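Long-range contacts in nidogen-1 (Mus musculus, PDB 1GL4), which is a sulfated basement-membrane glycoprotein that associates tightly with laminin and binds collagen IV and perlecan, here seen as its G2 fragment: residues V69-T74 with S92-T97; G99-P104 with V174-Y179; L191-S196 with P246-L251. All blocks are in the same frame, centred on the assembly; numbering follows the deposited sequence.

Interaction 1 (V69-T74 with S92-T97)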
# COMPACT_ATOMS: atom_id res chain seq x y z
N VAL A 69 11.41 -6.88 -21.23
CA VAL A 69 10.87 -8.02 -20.51
C VAL A 69 9.37 -7.73 -20.53
O VAL A 69 8.94 -6.63 -20.18
CB VAL A 69 11.36 -8.08 -19.05
CG1 VAL A 69 10.66 -9.21 -18.30
CG2 VAL A 69 12.88 -8.27 -19.02
N VAL A 70 8.58 -8.71 -20.95
CA VAL A 70 7.14 -8.53 -21.03
C VAL A 70 6.38 -9.52 -20.17
O VAL A 70 6.68 -10.71 -20.16
CB VAL A 70 6.66 -8.70 -22.50
CG1 VAL A 70 5.15 -8.47 -22.59
CG2 VAL A 70 7.39 -7.72 -23.40
N PHE A 71 5.42 -9.02 -19.41
CA PHE A 71 4.61 -9.89 -18.58
C PHE A 71 3.18 -9.39 -18.53
O PHE A 71 2.92 -8.19 -18.47
CB PHE A 71 5.21 -10.04 -17.18
CG PHE A 71 5.44 -8.75 -16.45
CD1 PHE A 71 4.43 -8.16 -15.70
CD2 PHE A 71 6.68 -8.12 -16.50
CE1 PHE A 71 4.64 -6.98 -15.00
CE2 PHE A 71 6.91 -6.93 -15.80
CZ PHE A 71 5.89 -6.36 -15.05
N GLU A 72 2.24 -10.32 -18.60
CA GLU A 72 0.83 -10.00 -18.56
C GLU A 72 0.13 -10.98 -17.63
O GLU A 72 0.63 -12.08 -17.38
CB GLU A 72 0.24 -10.09 -19.98
CG GLU A 72 0.88 -9.09 -20.94
CD GLU A 72 0.67 -9.45 -22.40
OE1 GLU A 72 1.07 -10.57 -22.80
OE2 GLU A 72 0.12 -8.62 -23.16
N ASN A 73 -1.01 -10.57 -17.09
CA ASN A 73 -1.79 -11.40 -16.19
C ASN A 73 -1.11 -11.66 -14.84
O ASN A 73 -1.41 -12.64 -14.16
CB ASN A 73 -2.11 -12.74 -16.86
CG ASN A 73 -3.12 -13.55 -16.07
OD1 ASN A 73 -4.24 -13.11 -15.83
ND2 ASN A 73 -2.72 -14.75 -15.65
N THR A 74 -0.20 -10.77 -14.44
CA THR A 74 0.47 -10.89 -13.15
C THR A 74 -0.52 -10.36 -12.10
O THR A 74 -1.22 -9.38 -12.36
CB THR A 74 1.76 -10.06 -13.10
OG1 THR A 74 2.74 -10.65 -13.97
CG2 THR A 74 2.33 -10.01 -11.68
N SER A 92 2.92 -11.06 -7.70
CA SER A 92 3.60 -12.30 -8.07
C SER A 92 3.39 -12.86 -9.44
O SER A 92 2.30 -12.85 -10.00
CB SER A 92 3.33 -13.41 -7.07
OG SER A 92 4.12 -14.53 -7.44
N THR A 93 4.50 -13.43 -9.90
CA THR A 93 4.73 -14.02 -11.19
C THR A 93 5.44 -12.84 -11.82
O THR A 93 4.97 -12.25 -12.79
CB THR A 93 3.45 -14.39 -11.96
OG1 THR A 93 2.63 -13.23 -12.15
CG2 THR A 93 2.68 -15.48 -11.21
N ILE A 94 6.53 -12.45 -11.17
CA ILE A 94 7.38 -11.36 -11.63
C ILE A 94 8.71 -12.05 -11.93
O ILE A 94 9.32 -12.63 -11.04
CB ILE A 94 7.60 -10.29 -10.54
CG1 ILE A 94 6.36 -9.40 -10.41
CG2 ILE A 94 8.81 -9.43 -10.89
CD1 ILE A 94 6.08 -8.52 -11.63
N PRO A 95 9.15 -12.01 -13.20
CA PRO A 95 10.40 -12.62 -13.69
C PRO A 95 11.65 -12.11 -12.98
O PRO A 95 11.75 -10.93 -12.67
CB PRO A 95 10.41 -12.25 -15.17
CG PRO A 95 8.96 -12.06 -15.50
CD PRO A 95 8.46 -11.32 -14.30
N GLU A 96 12.60 -13.01 -12.74
CA GLU A 96 13.86 -12.66 -12.09
C GLU A 96 14.62 -11.64 -12.92
O GLU A 96 15.47 -10.91 -12.42
CB GLU A 96 14.74 -13.90 -11.90
CG GLU A 96 14.02 -15.23 -12.03
CD GLU A 96 13.49 -15.48 -13.44
OE1 GLU A 96 14.30 -15.40 -14.39
OE2 GLU A 96 12.28 -15.75 -13.58
N THR A 97 14.32 -11.61 -14.22
CA THR A 97 14.97 -10.69 -15.14
C THR A 97 14.59 -9.23 -14.89
O THR A 97 15.24 -8.32 -15.41
CB THR A 97 14.61 -11.03 -16.60
OG1 THR A 97 13.18 -11.10 -16.73
CG2 THR A 97 15.23 -12.36 -17.00
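Val69-Thr74 and Ser92-Thr97 run in nearly opposite directions, 173° apart end to end, and their CA atoms come within 7.3 Å at Val69 and Thr97 and 5.6 Å at Thr74 and Thr93. At the Thr74 end the polar link is the hydrogen bond from Thr74 OG1 to Thr93 O, 3.0 Å long. The donor lies 27° from the carbonyl plane. Rotation about CA-CB sets OG1 of Thr74 opposite the carbonyl carbon and CG2 opposite the amide nitrogen, and this methyl comes 3.3 Å from Ser92 O. The two threonine side chains pass one another in opposite directions.

In the middle, Ile94 lays its terminal methyl over one face of the Phe71 ring. Ile94 CD1 is 4.3 Å from the centroid of the Phe71 ring and 23° off the normal, a CH-pi contact displaced toward the rim. The same methyl also meets Thr74 CG2. Pro95 approaches the ring obliquely through CD, 4.3 Å from Phe71 CD2, while its CG packs against Val69 CG1. At the Val69 end both methyls of Val69 approach Thr97 OG1, CG1 the nearer at 3.5 Å.

Strand 69-81 pairs its backbone with strand 49-62 through Val69 with Ile60 and Phe71 with Gly58. The other half leaves strand 86-92, is held by Ser92 OG to Arg265 O and by Ile94 O to Tyr260 OH, and leads into helix 96-99 of the nidogen G2 beta-barrel. Ser92 and Thr93 are also packed by another protein chain, near the perlecan-binding residues His77 and Arg268.

Interaction 2 (G99-P104 with V174-Y179)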
# COMPACT_ATOMS: atom_id res chain seq x y z
N GLY A 99 12.66 -8.47 -11.60
CA GLY A 99 12.37 -8.39 -10.18
C GLY A 99 13.26 -7.50 -9.33
O GLY A 99 12.77 -6.66 -8.57
N TYR A 100 14.57 -7.67 -9.44
CA TYR A 100 15.48 -6.85 -8.65
C TYR A 100 15.50 -5.40 -9.11
O TYR A 100 15.61 -4.49 -8.29
CB TYR A 100 16.89 -7.45 -8.68
CG TYR A 100 16.96 -8.85 -8.12
CD1 TYR A 100 16.90 -9.97 -8.96
CD2 TYR A 100 17.07 -9.07 -6.74
CE1 TYR A 100 16.94 -11.26 -8.44
CE2 TYR A 100 17.11 -10.36 -6.22
CZ TYR A 100 17.04 -11.45 -7.07
OH TYR A 100 17.09 -12.72 -6.56
N SER A 101 15.37 -5.16 -10.41
CA SER A 101 15.38 -3.80 -10.93
C SER A 101 14.13 -2.98 -10.61
O SER A 101 14.13 -1.76 -10.80
CB SER A 101 15.64 -3.80 -12.44
OG SER A 101 16.96 -4.24 -12.71
N LEU A 102 13.07 -3.63 -10.14
CA LEU A 102 11.84 -2.93 -9.79
C LEU A 102 11.80 -2.59 -8.29
O LEU A 102 10.89 -1.90 -7.82
CB LEU A 102 10.61 -3.78 -10.14
CG LEU A 102 10.40 -4.15 -11.61
CD1 LEU A 102 9.20 -5.08 -11.73
CD2 LEU A 102 10.18 -2.89 -12.44
N LEU A 103 12.79 -3.08 -7.55
CA LEU A 103 12.85 -2.85 -6.10
C LEU A 103 12.71 -1.41 -5.63
O LEU A 103 12.08 -1.15 -4.60
CB LEU A 103 14.14 -3.46 -5.52
CG LEU A 103 14.12 -4.98 -5.34
CD1 LEU A 103 15.49 -5.47 -4.89
CD2 LEU A 103 13.05 -5.35 -4.31
N PRO A 104 13.30 -0.44 -6.35
CA PRO A 104 13.18 0.95 -5.90
C PRO A 104 11.78 1.55 -6.10
O PRO A 104 11.47 2.59 -5.52
CB PRO A 104 14.22 1.69 -6.75
CG PRO A 104 15.19 0.61 -7.16
CD PRO A 104 14.27 -0.55 -7.44
N VAL A 174 14.20 1.12 -17.06
CA VAL A 174 14.71 1.31 -15.70
C VAL A 174 16.16 0.83 -15.65
O VAL A 174 16.56 -0.05 -16.42
CB VAL A 174 13.90 0.49 -14.65
CG1 VAL A 174 12.44 0.96 -14.63
CG2 VAL A 174 13.99 -1.00 -14.96
N PRO A 175 16.97 1.41 -14.75
CA PRO A 175 18.38 1.01 -14.62
C PRO A 175 18.47 -0.43 -14.11
O PRO A 175 17.55 -0.91 -13.43
CB PRO A 175 18.94 2.01 -13.60
CG PRO A 175 17.99 3.18 -13.66
CD PRO A 175 16.65 2.51 -13.83
N GLN A 176 19.56 -1.11 -14.42
CA GLN A 176 19.72 -2.49 -13.97
C GLN A 176 20.27 -2.59 -12.56
O GLN A 176 21.24 -1.91 -12.20
CB GLN A 176 20.66 -3.24 -14.91
CG GLN A 176 20.86 -4.70 -14.53
CD GLN A 176 21.86 -5.38 -15.44
OE1 GLN A 176 23.06 -5.07 -15.41
NE2 GLN A 176 21.38 -6.31 -16.25
N ILE A 177 19.65 -3.45 -11.76
CA ILE A 177 20.09 -3.70 -10.39
C ILE A 177 20.62 -5.13 -10.40
O ILE A 177 19.98 -6.04 -10.93
CB ILE A 177 18.91 -3.55 -9.40
CG1 ILE A 177 18.64 -2.06 -9.18
CG2 ILE A 177 19.24 -4.23 -8.08
CD1 ILE A 177 17.63 -1.76 -8.13
N PRO A 178 21.82 -5.34 -9.84
CA PRO A 178 22.45 -6.67 -9.79
C PRO A 178 21.56 -7.76 -9.18
O PRO A 178 20.85 -7.52 -8.22
CB PRO A 178 23.70 -6.44 -8.94
CG PRO A 178 24.05 -5.00 -9.24
CD PRO A 178 22.69 -4.34 -9.20
N TYR A 179 21.62 -8.96 -9.76
CA TYR A 179 20.85 -10.08 -9.25
C TYR A 179 21.25 -10.34 -7.79
O TYR A 179 22.44 -10.40 -7.47
CB TYR A 179 21.13 -11.35 -10.08
CG TYR A 179 20.28 -11.51 -11.33
CD1 TYR A 179 19.76 -10.41 -12.00
CD2 TYR A 179 20.04 -12.78 -11.86
CE1 TYR A 179 19.01 -10.56 -13.18
CE2 TYR A 179 19.30 -12.95 -13.03
CZ TYR A 179 18.78 -11.84 -13.68
OH TYR A 179 18.06 -12.00 -14.84
O HOH W 1 16.11 0.07 -11.22
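Tyr100 meets the other segment with one ring face: Tyr179 CA sits over it, 4.2 Å from the centroid of the Tyr100 ring, a CH-pi contact. The two tyrosine rings are inclined by only 29°, but their centroids are 5.7 Å apart and they barely overlap, so the backbone of Tyr179, more than its ring, covers that face. Tyr100 CB also packs on Ile177 CG2.

Ser101 supplies the direct polar link. Ser101 OG accepts a hydrogen bond from Ile177 N at 3.0 Å with an angle of 159°, and chi1 of -68° sets it anti to the serine carbonyl carbon, directed at that amide. A water donates to Ser101 O at 2.7 Å. It donates to Pro175 O as well, bridging the two backbones beside the direct bond. Ser101 CB touches Val174 CG2.

At the end of the segment, Pro104 CG and Ile177 CD1 point toward each other, 3.5 Å apart; the same methyl lies 3.4 Å from Tyr100 O. Ile177 also packs on Val183 of strand 182-195. The contact therefore joins the connection between helices 96-99 and 107-115 to the irregular link between strands 173-174 and 182-195, loop packing within the nidogen G2 beta-barrel.

Interaction 3 (L191-S196 with P246-L251)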
# COMPACT_ATOMS: atom_id res chain seq x y z
N LEU A 191 4.18 16.27 -0.97
CA LEU A 191 3.10 17.24 -0.99
C LEU A 191 2.12 16.94 -2.13
O LEU A 191 2.53 16.78 -3.28
CB LEU A 191 3.65 18.66 -1.13
CG LEU A 191 4.54 19.13 0.03
CD1 LEU A 191 4.99 20.56 -0.21
CD2 LEU A 191 3.78 19.02 1.34
N TYR A 192 0.84 16.86 -1.78
CA TYR A 192 -0.21 16.59 -2.76
C TYR A 192 -1.07 17.84 -2.91
O TYR A 192 -1.75 18.26 -1.97
CB TYR A 192 -1.06 15.40 -2.29
CG TYR A 192 -0.36 14.05 -2.42
CD1 TYR A 192 0.71 13.72 -1.59
CD2 TYR A 192 -0.73 13.15 -3.41
CE1 TYR A 192 1.41 12.50 -1.75
CE2 TYR A 192 -0.05 11.93 -3.58
CZ TYR A 192 1.02 11.62 -2.75
OH TYR A 192 1.71 10.43 -2.94
N HIS A 193 -1.03 18.43 -4.11
CA HIS A 193 -1.77 19.65 -4.43
C HIS A 193 -3.13 19.35 -5.08
O HIS A 193 -3.21 18.61 -6.06
CB HIS A 193 -0.93 20.52 -5.36
CG HIS A 193 0.43 20.84 -4.83
ND1 HIS A 193 0.65 21.75 -3.82
CD2 HIS A 193 1.64 20.31 -5.13
CE1 HIS A 193 1.93 21.77 -3.51
NE2 HIS A 193 2.56 20.90 -4.29
N TYR A 194 -4.18 19.95 -4.53
CA TYR A 194 -5.54 19.76 -5.04
C TYR A 194 -6.10 20.99 -5.75
O TYR A 194 -5.89 22.12 -5.30
CB TYR A 194 -6.50 19.40 -3.89
CG TYR A 194 -7.96 19.48 -4.28
CD1 TYR A 194 -8.57 18.45 -5.00
CD2 TYR A 194 -8.72 20.62 -3.99
CE1 TYR A 194 -9.89 18.56 -5.43
CE2 TYR A 194 -10.04 20.74 -4.42
CZ TYR A 194 -10.62 19.71 -5.14
OH TYR A 194 -11.92 19.82 -5.60
N SER A 195 -6.82 20.76 -6.84
CA SER A 195 -7.44 21.82 -7.62
C SER A 195 -8.47 21.27 -8.61
O SER A 195 -8.13 20.53 -9.54
CB SER A 195 -6.38 22.62 -8.39
OG SER A 195 -6.98 23.57 -9.25
N SER A 196 -9.73 21.63 -8.41
CA SER A 196 -10.83 21.20 -9.26
C SER A 196 -10.80 19.74 -9.72
O SER A 196 -10.74 19.45 -10.91
CB SER A 196 -10.93 22.13 -10.48
OG SER A 196 -11.42 23.40 -10.09
N PRO A 246 -8.52 20.99 1.26
CA PRO A 246 -7.31 21.80 1.40
C PRO A 246 -6.59 21.87 0.06
O PRO A 246 -6.59 20.89 -0.70
CB PRO A 246 -6.51 21.05 2.46
CG PRO A 246 -7.57 20.38 3.28
CD PRO A 246 -8.52 19.88 2.23
N SER A 247 -5.98 23.01 -0.24
CA SER A 247 -5.26 23.17 -1.49
C SER A 247 -3.97 22.34 -1.49
O SER A 247 -3.47 21.96 -2.55
CB SER A 247 -4.95 24.65 -1.75
OG SER A 247 -4.42 25.28 -0.60
N THR A 248 -3.45 22.06 -0.30
CA THR A 248 -2.23 21.26 -0.17
C THR A 248 -2.27 20.39 1.09
O THR A 248 -2.61 20.88 2.17
CB THR A 248 -0.97 22.16 -0.07
OG1 THR A 248 -0.91 23.03 -1.20
CG2 THR A 248 0.29 21.30 -0.03
N GLN A 249 -1.95 19.11 0.94
CA GLN A 249 -1.91 18.18 2.07
C GLN A 249 -0.55 17.48 2.07
O GLN A 249 0.03 17.24 1.02
CB GLN A 249 -3.04 17.15 1.97
CG GLN A 249 -4.45 17.77 2.00
CD GLN A 249 -5.56 16.73 1.95
OE1 GLN A 249 -6.74 17.07 1.86
NE2 GLN A 249 -5.19 15.46 2.01
N GLN A 250 -0.05 17.15 3.26
CA GLN A 250 1.25 16.49 3.35
C GLN A 250 1.17 15.03 3.75
O GLN A 250 0.56 14.69 4.77
CB GLN A 250 2.15 17.25 4.33
CG GLN A 250 3.48 16.57 4.60
CD GLN A 250 4.34 17.34 5.60
OE1 GLN A 250 4.94 16.76 6.49
NE2 GLN A 250 4.39 18.65 5.43
N LEU A 251 1.79 14.17 2.95
CA LEU A 251 1.82 12.74 3.24
C LEU A 251 3.17 12.42 3.88
O LEU A 251 4.22 12.71 3.30
CB LEU A 251 1.66 11.91 1.96
CG LEU A 251 1.56 10.39 2.15
CD1 LEU A 251 0.17 10.04 2.65
CD2 LEU A 251 1.82 9.67 0.81
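An antiparallel strand pair of the nidogen G2 beta-barrel brings Leu191-Ser196 against Pro246-Leu251, with Tyr192 and Gln249 as its hydrogen-bonded pair. Tyr192 N donates to Gln249 O at 2.9 Å with an N-H...O angle of 178°. The return bond, Gln249 N to Tyr192 O, is 3.0 Å long. Two residues on, Tyr194 N donates a hydrogen bond to Ser247 O at 2.9 Å. Ser247 O also receives a CA-H...O contact from His193, while Thr248 CA makes one to Tyr192 O.

Leu191 with Gln250 and His193 with Thr248 form the non-hydrogen-bonded pairs, and all four side chains lie on one face. The axes of segments 191-195 and 248-251 approach to 4.8 Å, with 155° between their directions. They belong to strands 182-195 and 248-261, adjacent strands of the barrel; strand 198-210 flanks the former and strand 266-276 the latter. On this face the His193 and Thr248 side chains run alongside one another, pointing the same way. Thr248 OG1 lies at the imidazole edge, 3.3 Å from His193 ND1, in a weak hydrogen bond whose donor may be either group. Leu191 instead uses its CD2 branch against Gln250 CB, 3.8 Å away.

Across the sheet, Tyr192 and Gln249 share the other face. The phenol ring of Tyr192 reaches past its paired residue to Leu251, with CE1 3.8 Å from Leu251 CB, and Leu251 CD2 lies against the CE1-to-OH side of the ring. That hydroxyl is hydrogen-bonded to Glu190, and the ring stacks with Trp114; Gln249 sends NE2 to Lys124 O. Beyond the paired residues, Tyr194 CB packs 3.5 Å from Pro246 O, while the Tyr194 hydroxyl is engaged by Glu235.

Overall arrangement
From the N terminus, interaction 1 closes the excursion through strands 69-81 and 86-92, with 17 residues between its segments. Interaction 2 begins shortly afterwards and closes a longer one, from the connection near helix 96-99 to the link before strand 182-195. Interaction 3 closes the 49-residue span that includes strands 198-210 and 221-232, joining strand 182-195 to strand 248-261. The three follow in series; none nests within or crosses another. Interactions 1 and 2 have centres 13 Å apart and touch: Tyr179 packs against Glu96 and Thr97, and Ile94 against Gly99. Interaction 3 lies on the opposite side of the chain's centre from interaction 1, their nearest atoms about 21 Å apart.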